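Local coordinates for phosphatidylinositol-specific phospholipase C (Listeria monocytogenes, PDB 2PLC), which belongs to the phosphatidylinositol-specific phospholipase C family, whose X domain is a variant of the TIM barrel fold, at residues A[214-219]-A[254-259]. Sequence-based numbering, arbitrary orientation.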
# COMPACT_ATOMS: atom_id res chain seq x y z
N LEU A 214 1.43 -8.94 -1.43
CA LEU A 214 1.83 -7.81 -0.59
C LEU A 214 3.12 -8.26 0.10
O LEU A 214 3.09 -9.01 1.07
CB LEU A 214 0.74 -7.49 0.44
CG LEU A 214 -0.59 -6.84 0.02
CD1 LEU A 214 -0.33 -5.46 -0.53
CD2 LEU A 214 -1.34 -7.67 -1.00
N ASN A 215 4.24 -7.82 -0.45
CA ASN A 215 5.56 -8.20 0.05
C ASN A 215 6.19 -7.11 0.95
O ASN A 215 6.77 -6.15 0.45
CB ASN A 215 6.46 -8.47 -1.16
CG ASN A 215 7.65 -9.34 -0.84
OD1 ASN A 215 7.92 -9.68 0.31
ND2 ASN A 215 8.38 -9.72 -1.88
N HIS A 216 6.09 -7.28 2.27
CA HIS A 216 6.66 -6.32 3.21
C HIS A 216 8.16 -6.40 3.40
O HIS A 216 8.70 -7.42 3.84
CB HIS A 216 5.99 -6.45 4.58
CG HIS A 216 4.59 -5.94 4.62
ND1 HIS A 216 3.50 -6.72 4.31
CD2 HIS A 216 4.10 -4.71 4.90
CE1 HIS A 216 2.40 -6.00 4.40
NE2 HIS A 216 2.73 -4.77 4.75
N ILE A 217 8.85 -5.32 3.05
CA ILE A 217 10.29 -5.23 3.23
C ILE A 217 10.53 -4.75 4.68
O ILE A 217 11.56 -5.03 5.29
CB ILE A 217 10.90 -4.17 2.26
CG1 ILE A 217 10.42 -4.39 0.83
CG2 ILE A 217 12.42 -4.18 2.35
CD1 ILE A 217 10.88 -5.66 0.21
N SER A 218 9.53 -4.06 5.24
CA SER A 218 9.57 -3.51 6.59
C SER A 218 9.59 -4.51 7.75
O SER A 218 9.08 -5.63 7.64
CB SER A 218 8.40 -2.55 6.78
OG SER A 218 7.18 -3.16 6.38
N ALA A 219 10.14 -4.07 8.88
CA ALA A 219 10.23 -4.89 10.09
C ALA A 219 10.62 -4.03 11.30
O ALA A 219 11.07 -2.89 11.14
CB ALA A 219 11.24 -6.00 9.90
N ILE A 254 3.54 -6.18 -5.08
CA ILE A 254 3.70 -4.95 -4.31
C ILE A 254 4.81 -5.05 -3.27
O ILE A 254 4.74 -5.85 -2.34
CB ILE A 254 2.38 -4.59 -3.61
CG1 ILE A 254 1.24 -4.59 -4.63
CG2 ILE A 254 2.50 -3.21 -2.96
CD1 ILE A 254 -0.13 -4.54 -4.03
N LEU A 255 5.85 -4.24 -3.47
CA LEU A 255 7.00 -4.19 -2.57
C LEU A 255 6.79 -3.02 -1.62
O LEU A 255 6.92 -1.86 -2.00
CB LEU A 255 8.30 -4.04 -3.39
CG LEU A 255 8.54 -5.19 -4.39
CD1 LEU A 255 9.80 -4.97 -5.20
CD2 LEU A 255 8.61 -6.52 -3.65
N ILE A 256 6.43 -3.37 -0.38
CA ILE A 256 6.10 -2.41 0.67
C ILE A 256 7.29 -2.07 1.57
O ILE A 256 7.76 -2.92 2.34
CB ILE A 256 4.90 -2.97 1.49
CG1 ILE A 256 3.84 -3.51 0.51
CG2 ILE A 256 4.29 -1.88 2.33
CD1 ILE A 256 2.74 -4.26 1.17
N MET A 257 7.71 -0.81 1.54
CA MET A 257 8.88 -0.36 2.28
C MET A 257 8.76 0.77 3.30
O MET A 257 7.78 1.54 3.32
CB MET A 257 9.95 0.08 1.27
CG MET A 257 10.20 -0.89 0.13
SD MET A 257 11.05 -0.12 -1.24
CE MET A 257 9.66 0.62 -2.12
N ASP A 258 9.78 0.85 4.14
CA ASP A 258 9.96 1.90 5.14
C ASP A 258 11.11 2.69 4.52
O ASP A 258 12.00 2.11 3.91
CB ASP A 258 10.46 1.35 6.47
CG ASP A 258 9.37 0.73 7.30
OD1 ASP A 258 8.18 1.07 7.12
OD2 ASP A 258 9.72 -0.10 8.17
N PHE A 259 11.06 4.02 4.65
CA PHE A 259 12.10 4.91 4.14
C PHE A 259 12.61 4.61 2.72
O PHE A 259 13.81 4.49 2.50
CB PHE A 259 13.29 4.93 5.11
CG PHE A 259 12.95 5.39 6.49
CD1 PHE A 259 12.79 6.74 6.77
CD2 PHE A 259 12.82 4.47 7.53
CE1 PHE A 259 12.52 7.17 8.06
CE2 PHE A 259 12.54 4.89 8.82
CZ PHE A 259 12.39 6.25 9.09
O HOH W 1 12.09 -1.31 8.03
O HOH W 2 8.77 -1.21 10.42
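The two parallel strands of a beta-alpha-beta unit, 212-216 and 253-257, meet here where I256 sits beside N215 and H216; helix 226-246 makes the crossover between them. Pairing is in register, L214 with I254, N215 with L255 and H216 with I256, and the short strand segments run at 31° to each other. Three backbone hydrogen bonds hold them: N215 N to I254 O, I256 N to N215 O and I217 N to I256 O, the last at 2.7 Å. I256 and N215 therefore both bond through N and O, the alternation expected of parallel strands.

On the face carrying L214, H216, I254 and I256, the CD1 methyl of I256 meets both H216 and L214; CG1 lies beside the backbone N (chi1 -45°) and the chain runs on extended to CD1. The methyl lies over one face of the H216 imidazole, 3.8 Å from the ring centroid and 18° off the ring normal, a CH-pi contact displaced toward the rim. It is also 3.7 Å from L214 CD1, which meets I254 CD1 as well. Y60 of strand 60-65 touches L214, I254 and I256, and Q183 O takes a hydrogen bond from H216 ND1, which helps to fix the ring's rotation.

Toward the helices, N215 ND2 passes 3.7 Å from L255 CD2 but is hydrogen-bonded to I198 O of helix 191-207. I217 CG1 lies alongside M257 CG at 3.6 Å, with L233 and V237 of the crossover helix against I217.

Past the strand ends, two waters, each 2.7 Å from D258 OD2, donate to it; one of them also donates to A219 O and so bridges the diverging loops. D258 OD1 is hydrogen-bonded to H25 ND1. Barrel-facing and helix-facing side chains alternating along adjacent parallel strands, with loops diverging at their C-terminal ends, are characteristic of a TIM-barrel wall.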